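Local coordinates for protein ultraspiracle (Drosophila melanogaster, PDB 1HG4) that is a nuclear hormone receptor and transcription factor whose ligand-binding domain, caught here in an inactive conformation, holds a phospholipid in its pocket, at residues E16-A21 and L173-L178; K206-L211 and G224-L229; W89-I94 and A183-N188; M70-Q75 and R197-M202. One frame throughout, in Å; residues are numbered along the deposited sequence.

Contact 1. Residues E16-A21 and L173-L178; sequences EAEQRA and LDRREL
Glu18 and Arg175 reach for each other from opposite directions, between helix 11-24 and the start of helix 175-186. Arg175 NH2 gives a short hydrogen bond of 2.5 Å to Glu18 OE1, which is also a salt bridge. The two flat groups are turned almost square, with planes 81° apart. The nitrogen meets OE1 from above the carboxylate plane, and OE1 lies at the guanidinium edge, somewhat tilted from its plane. One nitrogen meets one oxygen, and the bond is bent, with an N-H...O angle of 142°. Arg175 turns about its CB-CG bond (chi2 69°) on the way to the acid, while Glu18 runs straight out beyond CG. Helix 175-186 starts with a capping box. Asp174 OD1 accepts from Glu177 N at 2.6 Å, and Glu177 OE1 accepts from Asp174 N at 3.1 Å. This fixes the first turn, from which Arg175 projects. Gln19 approaches the same guanidinium, with CG at its edge and in its plane. Gln19 OE1 stays 3.6 Å from Arg175 NH1, a looser approach. A leucine in place of Arg175 would probably cost Glu18 one of its salt-bridge partners, with Lys182 remaining. That lysine forms its own salt bridge with Glu18 OE1, and Glu18 OE2 is hydrogen-bonded to Ser179 OG.

Contact 2. Residues K206-L211 and G224-L229; sequences KVYACL and GRFAQL
The rings of Tyr208 and Phe226 touch corner to corner, Tyr208 CD1 4.2 Å from Phe226 CZ, and the two side chains cross at about a right angle. Leu211 also packs on the Phe226 ring, with its CD2 3.9 Å from Phe226 CE1. The same CE1 lies 3.6 Å from the backbone oxygen Tyr208 O. The phenyl group thus fits against a side chain and a carbonyl one helical turn apart. Phe226 CG lies opposite the backbone N (chi1 178°), which carries the ring across to helix 197-218. One turn further on, Leu229 CD1 meets Leu211 CD1 at 4.2 Å, methyl to methyl. The contact is apolar and buried. An alanine in place of Phe226 would probably open a gap beside Leu211 and take one neighbour from the Tyr208 ring. The segment axes come no closer than 11.4 Å and make an angle of 127°, so long side chains must bridge the distance. Tyr208 and Phe226 also pack on Lys195 and Asp79 of the second subunit. Helices 197-218 and 225-250 are thus two consecutive helices, joined by a short connection and packed at a steep angle, as in the helical sandwich of nuclear receptor ligand-binding domains.

Contact 3. Residues W89-I94 and A183-N188; sequences WIELLI and AIILYN
Ile185 meets Glu91 and Leu92 in a buried contact. The contact is van der Waals throughout. Ile185 CG2 lies 4.0 Å from Glu91 CB, so the acid offers the aliphatic base of its side chain. The same methyl is 4.3 Å from Leu92 CD2. Ile185 CG2 sits opposite its own backbone N, with CG1 beside that N (chi1 -66°), and this CG2 branch does the touching in both pairs. Backbone bonds shape the end of helix 175-186. Tyr187 is the centre of an inverse gamma turn, in which Asn188 N bonds to Leu186 O at 2.8 Å. On the ligand side, Trp89 points away from Ile185 and touches the bound phospholipid. Helix 78-100 is a central element of the helical sandwich of nuclear receptor domains. Ile185 packs on it here, Trp89 and Leu93 pack on helix 46-68, and Ile90 and Ile94 pack on helix 225-250.

Contact 4. Residues M70-Q75 and R197-M202; sequences MPHFAQ and RAEIEM
His72 meets Glu199 where the loop between helices 46-68 and 78-100 passes the first turn of helix 197-218, at the surface of the nuclear receptor ligand-binding domain. His72 ND1 and Glu199 OE2 are 2.8 Å apart. The ring and carboxylate planes are 69° apart. OE2 also lies close to the base of the ring, 3.2 Å from His72 CB. The acid thus comes in beside the root of the imidazole, and the two side chains cross at about a right angle. Glu199 starts with CG roughly opposite its backbone N and then bends about the CB-CG bond (chi2 76°), which swings the carboxylate round to the loop. The backbone of His72 has a positive phi of 72°, which belongs to a type II beta turn over Met70-Phe73 with the histidine at its third position. Its side chain points to the helix while that of Phe73 points away. Phe73 packs on Leu84 and Leu85 of helix 78-100. The amino end of helix 197-218 also meets the third subunit, where Glu205 of that subunit accepts from Ala198 N and Glu199 N. A second turn follows the first in the loop, with Gln75 N bonded to His72 O at 2.8 Å. The type II turn itself is closed by Phe73 N, which bonds to Met70 O at 3.2 Å.

Overall arrangement
From the N terminus, helix 11-24 opens contact 1, the loop 70-75 opens contact 4 and helix 78-100 opens contact 3. Helix 175-186 then closes contact 1 with its first turn and contact 3 with its last. Helix 197-218 closes contact 4. Contact 3 is therefore nested inside contact 4, and contact 1 crosses both. Contact 2 follows in series and closes the short connection from helix 197-218 to helix 225-250. Helix 175-186 is the common middle. Its Glu177 forms a salt bridge with Arg225, linking contacts 1 and 2. Val207 packs on Ala183 and Ile184, joining contacts 2 and 3. Tyr187 OH probably bonds to Pro71 O, joining contacts 3 and 4.

Contact 1. Residues E16-A21 and L173-L178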
loop_
_atom_site.group_PDB
_atom_site.type_symbol
_atom_site.label_atom_id
_atom_site.label_comp_id
_atom_site.label_asym_id
_atom_site.label_seq_id
_atom_site.Cartn_x
_atom_site.Cartn_y
_atom_site.Cartn_z
ATOM N N GLU A 16 -6.790 25.648 1.887
ATOM C CA GLU A 16 -5.902 26.720 1.482
ATOM C C GLU A 16 -5.465 26.599 0.025
ATOM O O GLU A 16 -5.347 27.598 -0.682
ATOM C CB GLU A 16 -4.674 26.755 2.390
ATOM C CG GLU A 16 -3.950 28.089 2.347
ATOM C CD GLU A 16 -2.891 28.215 3.415
ATOM O OE1 GLU A 16 -1.830 27.565 3.278
ATOM O OE2 GLU A 16 -3.128 28.963 4.392
ATOM N N ALA A 17 -5.215 25.375 -0.421
ATOM C CA ALA A 17 -4.802 25.141 -1.792
ATOM C C ALA A 17 -5.899 25.573 -2.773
ATOM O O ALA A 17 -5.633 26.279 -3.744
ATOM C CB ALA A 17 -4.482 23.663 -1.993
ATOM N N GLU A 18 -7.129 25.144 -2.513
ATOM C CA GLU A 18 -8.246 25.479 -3.376
ATOM C C GLU A 18 -8.428 26.978 -3.461
ATOM O O GLU A 18 -8.440 27.551 -4.549
ATOM C CB GLU A 18 -9.539 24.872 -2.843
ATOM C CG GLU A 18 -9.651 23.369 -2.987
ATOM C CD GLU A 18 -10.904 22.833 -2.317
ATOM O OE1 GLU A 18 -12.003 23.355 -2.596
ATOM O OE2 GLU A 18 -10.792 21.890 -1.511
ATOM N N GLN A 19 -8.568 27.606 -2.298
ATOM C CA GLN A 19 -8.782 29.044 -2.218
ATOM C C GLN A 19 -7.701 29.877 -2.875
ATOM O O GLN A 19 -7.999 30.778 -3.644
ATOM C CB GLN A 19 -8.951 29.459 -0.762
ATOM C CG GLN A 19 -10.308 29.090 -0.200
ATOM C CD GLN A 19 -10.416 29.287 1.299
ATOM O OE1 GLN A 19 -11.517 29.310 1.845
ATOM N NE2 GLN A 19 -9.276 29.410 1.976
ATOM N N ARG A 20 -6.443 29.586 -2.579
ATOM C CA ARG A 20 -5.359 30.346 -3.172
ATOM C C ARG A 20 -5.296 30.137 -4.685
ATOM O O ARG A 20 -5.058 31.074 -5.428
ATOM C CB ARG A 20 -4.022 29.959 -2.531
ATOM C CG ARG A 20 -3.959 30.219 -1.029
ATOM C CD ARG A 20 -2.536 30.042 -0.517
ATOM N NE ARG A 20 -1.656 31.094 -1.005
ATOM C CZ ARG A 20 -0.366 30.927 -1.270
ATOM N NH1 ARG A 20 0.208 29.740 -1.094
ATOM N NH2 ARG A 20 0.348 31.945 -1.725
ATOM N N ALA A 21 -5.513 28.914 -5.144
ATOM C CA ALA A 21 -5.467 28.644 -6.573
ATOM C C ALA A 21 -6.569 29.425 -7.289
ATOM O O ALA A 21 -6.419 29.829 -8.440
ATOM C CB ALA A 21 -5.633 27.156 -6.828
ATOM N N LEU A 173 -24.207 19.338 2.896
ATOM C CA LEU A 173 -22.785 19.245 2.599
ATOM C C LEU A 173 -22.130 20.596 2.858
ATOM O O LEU A 173 -22.646 21.622 2.443
ATOM C CB LEU A 173 -22.571 18.839 1.134
ATOM C CG LEU A 173 -21.135 18.533 0.708
ATOM C CD1 LEU A 173 -20.701 17.195 1.308
ATOM C CD2 LEU A 173 -21.046 18.481 -0.813
ATOM N N ASP A 174 -20.999 20.604 3.556
ATOM C CA ASP A 174 -20.319 21.858 3.816
ATOM C C ASP A 174 -19.049 21.971 2.982
ATOM O O ASP A 174 -18.634 21.006 2.330
ATOM C CB ASP A 174 -20.022 22.015 5.317
ATOM C CG ASP A 174 -19.070 20.960 5.851
ATOM O OD1 ASP A 174 -18.091 20.614 5.157
ATOM O OD2 ASP A 174 -19.291 20.486 6.989
ATOM N N ARG A 175 -18.439 23.150 3.016
ATOM C CA ARG A 175 -17.234 23.417 2.246
ATOM C C ARG A 175 -16.079 22.482 2.588
ATOM O O ARG A 175 -15.271 22.140 1.718
ATOM C CB ARG A 175 -16.791 24.876 2.439
ATOM C CG ARG A 175 -15.581 25.252 1.594
ATOM C CD ARG A 175 -15.935 25.294 0.112
ATOM N NE ARG A 175 -14.771 25.087 -0.743
ATOM C CZ ARG A 175 -13.669 25.830 -0.708
ATOM N NH1 ARG A 175 -13.569 26.840 0.145
ATOM N NH2 ARG A 175 -12.660 25.561 -1.525
ATOM N N ARG A 176 -16.000 22.069 3.849
ATOM C CA ARG A 176 -14.937 21.176 4.271
ATOM C C ARG A 176 -15.145 19.787 3.692
ATOM O O ARG A 176 -14.204 19.143 3.244
ATOM C CB ARG A 176 -14.866 21.106 5.800
ATOM C CG ARG A 176 -13.717 21.924 6.411
ATOM C CD ARG A 176 -14.148 23.295 6.906
ATOM N NE ARG A 176 -13.157 24.322 6.587
ATOM C CZ ARG A 176 -13.320 25.624 6.818
ATOM N NH1 ARG A 176 -14.438 26.070 7.385
ATOM N NH2 ARG A 176 -12.381 26.485 6.444
ATOM N N GLU A 177 -16.380 19.316 3.684
ATOM C CA GLU A 177 -16.650 17.998 3.123
ATOM C C GLU A 177 -16.435 17.951 1.608
ATOM O O GLU A 177 -16.008 16.922 1.086
ATOM C CB GLU A 177 -18.073 17.564 3.480
ATOM C CG GLU A 177 -18.310 17.657 4.970
ATOM C CD GLU A 177 -19.691 17.246 5.387
ATOM O OE1 GLU A 177 -20.670 17.751 4.802
ATOM O OE2 GLU A 177 -19.797 16.422 6.316
ATOM N N LEU A 178 -16.705 19.055 0.900
ATOM C CA LEU A 178 -16.506 19.073 -0.555
ATOM C C LEU A 178 -15.008 19.035 -0.883
ATOM O O LEU A 178 -14.581 18.371 -1.832
ATOM C CB LEU A 178 -17.137 20.322 -1.190
ATOM C CG LEU A 178 -16.947 20.374 -2.718
ATOM C CD1 LEU A 178 -17.923 19.398 -3.404
ATOM C CD2 LEU A 178 -17.143 21.803 -3.214
#

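Contact 2. Residues K206-L211 and G224-L229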
loop_
_atom_site.group_PDB
_atom_site.type_symbol
_atom_site.label_atom_id
_atom_site.label_comp_id
_atom_site.label_asym_id
_atom_site.label_seq_id
_atom_site.Cartn_x
_atom_site.Cartn_y
_atom_site.Cartn_z
ATOM N N LYS A 206 -5.500 9.307 4.073
ATOM C CA LYS A 206 -5.380 10.363 5.076
ATOM C C LYS A 206 -6.563 11.342 4.939
ATOM O O LYS A 206 -7.012 11.944 5.917
ATOM C CB LYS A 206 -4.040 11.087 4.916
ATOM C CG LYS A 206 -2.858 10.172 5.163
ATOM C CD LYS A 206 -1.525 10.898 5.077
ATOM C CE LYS A 206 -0.371 9.958 5.423
ATOM N NZ LYS A 206 0.960 10.610 5.220
ATOM N N VAL A 207 -7.070 11.496 3.722
ATOM C CA VAL A 207 -8.213 12.372 3.501
ATOM C C VAL A 207 -9.460 11.694 4.087
ATOM O O VAL A 207 -10.337 12.358 4.629
ATOM C CB VAL A 207 -8.427 12.666 1.998
ATOM C CG1 VAL A 207 -9.696 13.481 1.802
ATOM C CG2 VAL A 207 -7.219 13.433 1.430
ATOM N N TYR A 208 -9.525 10.368 3.985
ATOM C CA TYR A 208 -10.636 9.597 4.537
ATOM C C TYR A 208 -10.691 9.878 6.023
ATOM O O TYR A 208 -11.744 10.181 6.579
ATOM C CB TYR A 208 -10.397 8.101 4.349
ATOM C CG TYR A 208 -10.753 7.547 2.984
ATOM C CD1 TYR A 208 -11.709 8.154 2.178
ATOM C CD2 TYR A 208 -10.140 6.391 2.510
ATOM C CE1 TYR A 208 -12.046 7.623 0.928
ATOM C CE2 TYR A 208 -10.464 5.851 1.266
ATOM C CZ TYR A 208 -11.420 6.473 0.479
ATOM O OH TYR A 208 -11.740 5.940 -0.749
ATOM N N ALA A 209 -9.531 9.739 6.657
ATOM C CA ALA A 209 -9.410 9.988 8.076
ATOM C C ALA A 209 -9.879 11.406 8.403
ATOM O O ALA A 209 -10.595 11.601 9.384
ATOM C CB ALA A 209 -7.963 9.793 8.517
ATOM N N CYS A 210 -9.485 12.391 7.590
ATOM C CA CYS A 210 -9.897 13.782 7.828
ATOM C C CYS A 210 -11.407 13.931 7.681
ATOM O O CYS A 210 -12.062 14.540 8.526
ATOM C CB CYS A 210 -9.199 14.738 6.857
ATOM S SG CYS A 210 -7.443 14.989 7.245
ATOM N N LEU A 211 -11.953 13.348 6.618
ATOM C CA LEU A 211 -13.378 13.432 6.364
ATOM C C LEU A 211 -14.173 12.827 7.511
ATOM O O LEU A 211 -15.107 13.451 8.026
ATOM C CB LEU A 211 -13.726 12.738 5.044
ATOM C CG LEU A 211 -15.188 12.864 4.598
ATOM C CD1 LEU A 211 -15.558 14.339 4.462
ATOM C CD2 LEU A 211 -15.400 12.135 3.286
ATOM N N GLY A 224 -23.921 7.193 9.684
ATOM C CA GLY A 224 -23.972 6.774 8.304
ATOM C C GLY A 224 -23.633 7.891 7.340
ATOM O O GLY A 224 -23.622 7.682 6.127
ATOM N N ARG A 225 -23.338 9.072 7.871
ATOM C CA ARG A 225 -23.022 10.219 7.031
ATOM C C ARG A 225 -21.816 9.988 6.123
ATOM O O ARG A 225 -21.901 10.180 4.915
ATOM C CB ARG A 225 -22.777 11.468 7.886
ATOM C CG ARG A 225 -22.712 12.756 7.072
ATOM C CD ARG A 225 -22.303 13.956 7.931
ATOM N NE ARG A 225 -22.191 15.198 7.163
ATOM C CZ ARG A 225 -23.220 15.818 6.588
ATOM N NH1 ARG A 225 -24.440 15.316 6.697
ATOM N NH2 ARG A 225 -23.039 16.931 5.896
ATOM N N PHE A 226 -20.696 9.589 6.714
ATOM C CA PHE A 226 -19.459 9.342 5.973
ATOM C C PHE A 226 -19.702 8.507 4.705
ATOM O O PHE A 226 -19.281 8.890 3.612
ATOM C CB PHE A 226 -18.455 8.633 6.893
ATOM C CG PHE A 226 -17.150 8.279 6.230
ATOM C CD1 PHE A 226 -16.146 9.235 6.080
ATOM C CD2 PHE A 226 -16.916 6.986 5.770
ATOM C CE1 PHE A 226 -14.927 8.911 5.482
ATOM C CE2 PHE A 226 -15.705 6.655 5.172
ATOM C CZ PHE A 226 -14.707 7.621 5.029
ATOM N N ALA A 227 -20.394 7.379 4.849
ATOM C CA ALA A 227 -20.667 6.501 3.725
ATOM C C ALA A 227 -21.566 7.177 2.706
ATOM O O ALA A 227 -21.352 7.049 1.509
ATOM C CB ALA A 227 -21.314 5.194 4.206
ATOM N N GLN A 228 -22.586 7.883 3.186
ATOM C CA GLN A 228 -23.494 8.582 2.290
ATOM C C GLN A 228 -22.766 9.622 1.448
ATOM O O GLN A 228 -23.027 9.748 0.250
ATOM C CB GLN A 228 -24.608 9.270 3.075
ATOM N N LEU A 229 -21.856 10.370 2.064
ATOM C CA LEU A 229 -21.126 11.397 1.332
ATOM C C LEU A 229 -20.334 10.762 0.198
ATOM O O LEU A 229 -20.244 11.318 -0.900
ATOM C CB LEU A 229 -20.169 12.161 2.251
ATOM C CG LEU A 229 -20.796 13.045 3.324
ATOM C CD1 LEU A 229 -19.720 13.744 4.130
ATOM C CD2 LEU A 229 -21.685 14.062 2.660
#

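Contact 3. Residues W89-I94 and A183-N188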
loop_
_atom_site.group_PDB
_atom_site.type_symbol
_atom_site.label_atom_id
_atom_site.label_comp_id
_atom_site.label_asym_id
_atom_site.label_seq_id
_atom_site.Cartn_x
_atom_site.Cartn_y
_atom_site.Cartn_z
ATOM N N TRP A 89 -9.647 15.876 -13.812
ATOM C CA TRP A 89 -10.100 17.229 -14.184
ATOM C C TRP A 89 -11.603 17.467 -14.364
ATOM O O TRP A 89 -12.154 18.378 -13.732
ATOM C CB TRP A 89 -9.336 17.759 -15.406
ATOM C CG TRP A 89 -9.774 17.299 -16.768
ATOM C CD1 TRP A 89 -9.378 16.164 -17.424
ATOM C CD2 TRP A 89 -10.600 18.024 -17.691
ATOM N NE1 TRP A 89 -9.896 16.142 -18.702
ATOM C CE2 TRP A 89 -10.652 17.269 -18.893
ATOM C CE3 TRP A 89 -11.300 19.237 -17.622
ATOM C CZ2 TRP A 89 -11.380 17.690 -20.018
ATOM C CZ3 TRP A 89 -12.027 19.653 -18.749
ATOM C CH2 TRP A 89 -12.057 18.879 -19.926
ATOM N N ILE A 90 -12.270 16.674 -15.200
ATOM C CA ILE A 90 -13.707 16.855 -15.401
ATOM C C ILE A 90 -14.495 16.686 -14.096
ATOM O O ILE A 90 -15.384 17.488 -13.812
ATOM C CB ILE A 90 -14.267 15.871 -16.463
ATOM C CG1 ILE A 90 -13.597 16.134 -17.808
ATOM C CG2 ILE A 90 -15.772 16.049 -16.612
ATOM C CD1 ILE A 90 -13.996 15.164 -18.877
ATOM N N GLU A 91 -14.167 15.668 -13.300
ATOM C CA GLU A 91 -14.875 15.450 -12.048
ATOM C C GLU A 91 -14.660 16.591 -11.065
ATOM O O GLU A 91 -15.549 16.928 -10.280
ATOM C CB GLU A 91 -14.440 14.136 -11.398
ATOM C CG GLU A 91 -14.818 12.900 -12.192
ATOM C CD GLU A 91 -14.391 11.625 -11.501
ATOM O OE1 GLU A 91 -14.989 11.262 -10.465
ATOM O OE2 GLU A 91 -13.445 10.986 -11.989
ATOM N N LEU A 92 -13.474 17.185 -11.091
ATOM C CA LEU A 92 -13.179 18.293 -10.189
ATOM C C LEU A 92 -13.982 19.510 -10.605
ATOM O O LEU A 92 -14.543 20.199 -9.748
ATOM C CB LEU A 92 -11.677 18.618 -10.193
ATOM C CG LEU A 92 -10.768 17.545 -9.553
ATOM C CD1 LEU A 92 -9.300 17.922 -9.766
ATOM C CD2 LEU A 92 -11.066 17.394 -8.063
ATOM N N LEU A 93 -14.057 19.773 -11.914
ATOM C CA LEU A 93 -14.829 20.924 -12.398
ATOM C C LEU A 93 -16.314 20.761 -12.093
ATOM O O LEU A 93 -16.940 21.675 -11.558
ATOM C CB LEU A 93 -14.639 21.135 -13.901
ATOM C CG LEU A 93 -13.222 21.494 -14.350
ATOM C CD1 LEU A 93 -13.240 21.986 -15.787
ATOM C CD2 LEU A 93 -12.664 22.565 -13.460
ATOM N N ILE A 94 -16.870 19.596 -12.413
ATOM C CA ILE A 94 -18.284 19.337 -12.175
ATOM C C ILE A 94 -18.663 19.371 -10.704
ATOM O O ILE A 94 -19.790 19.728 -10.372
ATOM C CB ILE A 94 -18.710 17.989 -12.793
ATOM C CG1 ILE A 94 -18.615 18.088 -14.313
ATOM C CG2 ILE A 94 -20.140 17.633 -12.378
ATOM C CD1 ILE A 94 -18.955 16.799 -15.022
ATOM N N ALA A 183 -10.402 15.922 -3.006
ATOM C CA ALA A 183 -9.071 15.378 -2.824
ATOM C C ALA A 183 -9.135 13.858 -3.051
ATOM O O ALA A 183 -8.260 13.286 -3.727
ATOM C CB ALA A 183 -8.545 15.707 -1.409
ATOM N N ILE A 184 -10.164 13.200 -2.507
ATOM C CA ILE A 184 -10.290 11.750 -2.688
ATOM C C ILE A 184 -10.212 11.458 -4.191
ATOM O O ILE A 184 -9.579 10.482 -4.615
ATOM C CB ILE A 184 -11.645 11.212 -2.097
ATOM C CG1 ILE A 184 -11.593 11.254 -0.581
ATOM C CG2 ILE A 184 -11.940 9.782 -2.561
ATOM C CD1 ILE A 184 -12.938 11.269 0.045
ATOM N N ILE A 185 -10.841 12.328 -4.985
ATOM C CA ILE A 185 -10.862 12.191 -6.434
ATOM C C ILE A 185 -9.473 12.347 -7.019
ATOM O O ILE A 185 -9.021 11.500 -7.795
ATOM C CB ILE A 185 -11.803 13.237 -7.078
ATOM C CG1 ILE A 185 -13.247 12.949 -6.668
ATOM C CG2 ILE A 185 -11.675 13.210 -8.588
ATOM C CD1 ILE A 185 -14.216 14.032 -7.074
ATOM N N LEU A 186 -8.799 13.432 -6.660
ATOM C CA LEU A 186 -7.444 13.693 -7.152
ATOM C C LEU A 186 -6.500 12.524 -6.880
ATOM O O LEU A 186 -5.858 12.020 -7.796
ATOM C CB LEU A 186 -6.865 14.957 -6.498
ATOM C CG LEU A 186 -5.454 15.350 -6.954
ATOM C CD1 LEU A 186 -5.469 15.698 -8.442
ATOM C CD2 LEU A 186 -4.960 16.540 -6.144
ATOM N N TYR A 187 -6.421 12.106 -5.620
ATOM C CA TYR A 187 -5.538 11.003 -5.201
ATOM C C TYR A 187 -6.080 9.632 -5.624
ATOM O O TYR A 187 -6.479 8.819 -4.779
ATOM C CB TYR A 187 -5.359 11.021 -3.674
ATOM C CG TYR A 187 -4.685 12.267 -3.130
ATOM C CD1 TYR A 187 -3.495 12.730 -3.673
ATOM C CD2 TYR A 187 -5.224 12.961 -2.050
ATOM C CE1 TYR A 187 -2.852 13.855 -3.150
ATOM C CE2 TYR A 187 -4.591 14.085 -1.523
ATOM C CZ TYR A 187 -3.402 14.521 -2.081
ATOM O OH TYR A 187 -2.743 15.622 -1.573
ATOM N N ASN A 188 -6.064 9.368 -6.928
ATOM C CA ASN A 188 -6.593 8.120 -7.463
ATOM C C ASN A 188 -5.441 7.201 -7.890
ATOM O O ASN A 188 -4.768 7.447 -8.887
ATOM C CB ASN A 188 -7.524 8.443 -8.638
ATOM C CG ASN A 188 -8.139 7.208 -9.272
ATOM O OD1 ASN A 188 -8.892 7.315 -10.242
ATOM N ND2 ASN A 188 -7.823 6.037 -8.741
#

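Contact 4. Residues M70-Q75 and R197-M202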
loop_
_atom_site.group_PDB
_atom_site.type_symbol
_atom_site.label_atom_id
_atom_site.label_comp_id
_atom_site.label_asym_id
_atom_site.label_seq_id
_atom_site.Cartn_x
_atom_site.Cartn_y
_atom_site.Cartn_z
ATOM N N MET A 70 -1.100 20.796 -3.382
ATOM C CA MET A 70 -1.680 19.726 -2.574
ATOM C C MET A 70 -0.565 18.888 -1.968
ATOM O O MET A 70 0.454 18.627 -2.616
ATOM C CB MET A 70 -2.620 18.855 -3.410
ATOM C CG MET A 70 -4.004 19.467 -3.628
ATOM S SD MET A 70 -5.086 19.520 -2.125
ATOM C CE MET A 70 -5.848 17.909 -2.194
ATOM N N PRO A 71 -0.736 18.471 -0.701
ATOM C CA PRO A 71 0.260 17.657 0.017
ATOM C C PRO A 71 0.767 16.465 -0.790
ATOM O O PRO A 71 -0.035 15.655 -1.273
ATOM C CB PRO A 71 -0.491 17.217 1.278
ATOM C CG PRO A 71 -1.424 18.359 1.535
ATOM C CD PRO A 71 -1.935 18.691 0.132
ATOM N N HIS A 72 2.093 16.393 -0.945
ATOM C CA HIS A 72 2.784 15.307 -1.664
ATOM C C HIS A 72 2.677 15.249 -3.185
ATOM O O HIS A 72 3.517 14.608 -3.830
ATOM C CB HIS A 72 2.361 13.941 -1.096
ATOM C CG HIS A 72 2.785 13.731 0.322
ATOM N ND1 HIS A 72 3.964 13.102 0.662
ATOM C CD2 HIS A 72 2.222 14.131 1.488
ATOM C CE1 HIS A 72 4.108 13.124 1.975
ATOM N NE2 HIS A 72 3.066 13.744 2.500
ATOM N N PHE A 73 1.666 15.907 -3.755
ATOM C CA PHE A 73 1.457 15.896 -5.204
ATOM C C PHE A 73 2.715 16.160 -6.025
ATOM O O PHE A 73 3.070 15.367 -6.896
ATOM C CB PHE A 73 0.397 16.919 -5.605
ATOM C CG PHE A 73 -0.035 16.805 -7.044
ATOM C CD1 PHE A 73 -0.867 15.767 -7.455
ATOM C CD2 PHE A 73 0.396 17.725 -7.990
ATOM C CE1 PHE A 73 -1.260 15.649 -8.781
ATOM C CE2 PHE A 73 0.004 17.609 -9.324
ATOM C CZ PHE A 73 -0.820 16.576 -9.717
ATOM N N ALA A 74 3.380 17.280 -5.751
ATOM C CA ALA A 74 4.592 17.654 -6.483
ATOM C C ALA A 74 5.744 16.689 -6.265
ATOM O O ALA A 74 6.784 16.790 -6.929
ATOM C CB ALA A 74 5.027 19.064 -6.095
ATOM N N GLN A 75 5.575 15.751 -5.338
ATOM C CA GLN A 75 6.632 14.795 -5.082
ATOM C C GLN A 75 6.580 13.567 -5.967
ATOM O O GLN A 75 7.618 13.020 -6.330
ATOM C CB GLN A 75 6.641 14.371 -3.617
ATOM C CG GLN A 75 7.530 15.250 -2.776
ATOM C CD GLN A 75 7.172 16.710 -2.910
ATOM O OE1 GLN A 75 6.099 17.146 -2.479
ATOM N NE2 GLN A 75 8.068 17.482 -3.522
ATOM N N ARG A 197 1.593 4.199 -6.857
ATOM C CA ARG A 197 0.274 3.826 -6.356
ATOM C C ARG A 197 0.159 3.860 -4.843
ATOM O O ARG A 197 -0.803 4.407 -4.316
ATOM C CB ARG A 197 -0.115 2.426 -6.836
ATOM C CG ARG A 197 -0.397 2.316 -8.325
ATOM C CD ARG A 197 -0.909 0.918 -8.683
ATOM N NE ARG A 197 -0.828 0.656 -10.121
ATOM C CZ ARG A 197 -1.630 1.188 -11.046
ATOM N NH1 ARG A 197 -2.606 2.025 -10.703
ATOM N NH2 ARG A 197 -1.442 0.889 -12.326
ATOM N N ALA A 198 1.134 3.275 -4.145
ATOM C CA ALA A 198 1.111 3.234 -2.681
ATOM C C ALA A 198 1.054 4.629 -2.064
ATOM O O ALA A 198 0.184 4.924 -1.247
ATOM C CB ALA A 198 2.331 2.472 -2.155
ATOM N N GLU A 199 1.998 5.476 -2.453
ATOM C CA GLU A 199 2.037 6.848 -1.958
ATOM C C GLU A 199 0.713 7.574 -2.193
ATOM O O GLU A 199 0.221 8.273 -1.312
ATOM C CB GLU A 199 3.166 7.617 -2.640
ATOM C CG GLU A 199 3.019 9.133 -2.561
ATOM C CD GLU A 199 3.364 9.711 -1.194
ATOM O OE1 GLU A 199 3.431 8.944 -0.210
ATOM O OE2 GLU A 199 3.558 10.945 -1.110
ATOM N N ILE A 200 0.126 7.398 -3.373
ATOM C CA ILE A 200 -1.133 8.060 -3.697
ATOM C C ILE A 200 -2.319 7.529 -2.858
ATOM O O ILE A 200 -3.145 8.309 -2.354
ATOM C CB ILE A 200 -1.418 7.928 -5.220
ATOM C CG1 ILE A 200 -0.231 8.487 -6.010
ATOM C CG2 ILE A 200 -2.643 8.705 -5.601
ATOM C CD1 ILE A 200 -0.388 8.378 -7.511
ATOM N N GLU A 201 -2.391 6.209 -2.697
ATOM C CA GLU A 201 -3.455 5.586 -1.913
ATOM C C GLU A 201 -3.379 6.061 -0.475
ATOM O O GLU A 201 -4.391 6.188 0.212
ATOM C CB GLU A 201 -3.323 4.059 -1.941
ATOM C CG GLU A 201 -4.187 3.329 -0.909
ATOM C CD GLU A 201 -5.706 3.429 -1.162
ATOM O OE1 GLU A 201 -6.127 3.914 -2.232
ATOM O OE2 GLU A 201 -6.486 2.995 -0.282
ATOM N N MET A 202 -2.162 6.321 -0.024
ATOM C CA MET A 202 -1.933 6.764 1.337
ATOM C C MET A 202 -2.529 8.172 1.532
ATOM O O MET A 202 -3.264 8.421 2.495
ATOM C CB MET A 202 -0.424 6.714 1.624
ATOM C CG MET A 202 -0.076 6.267 3.034
ATOM S SD MET A 202 -1.085 4.854 3.629
ATOM C CE MET A 202 -2.292 5.737 4.610
#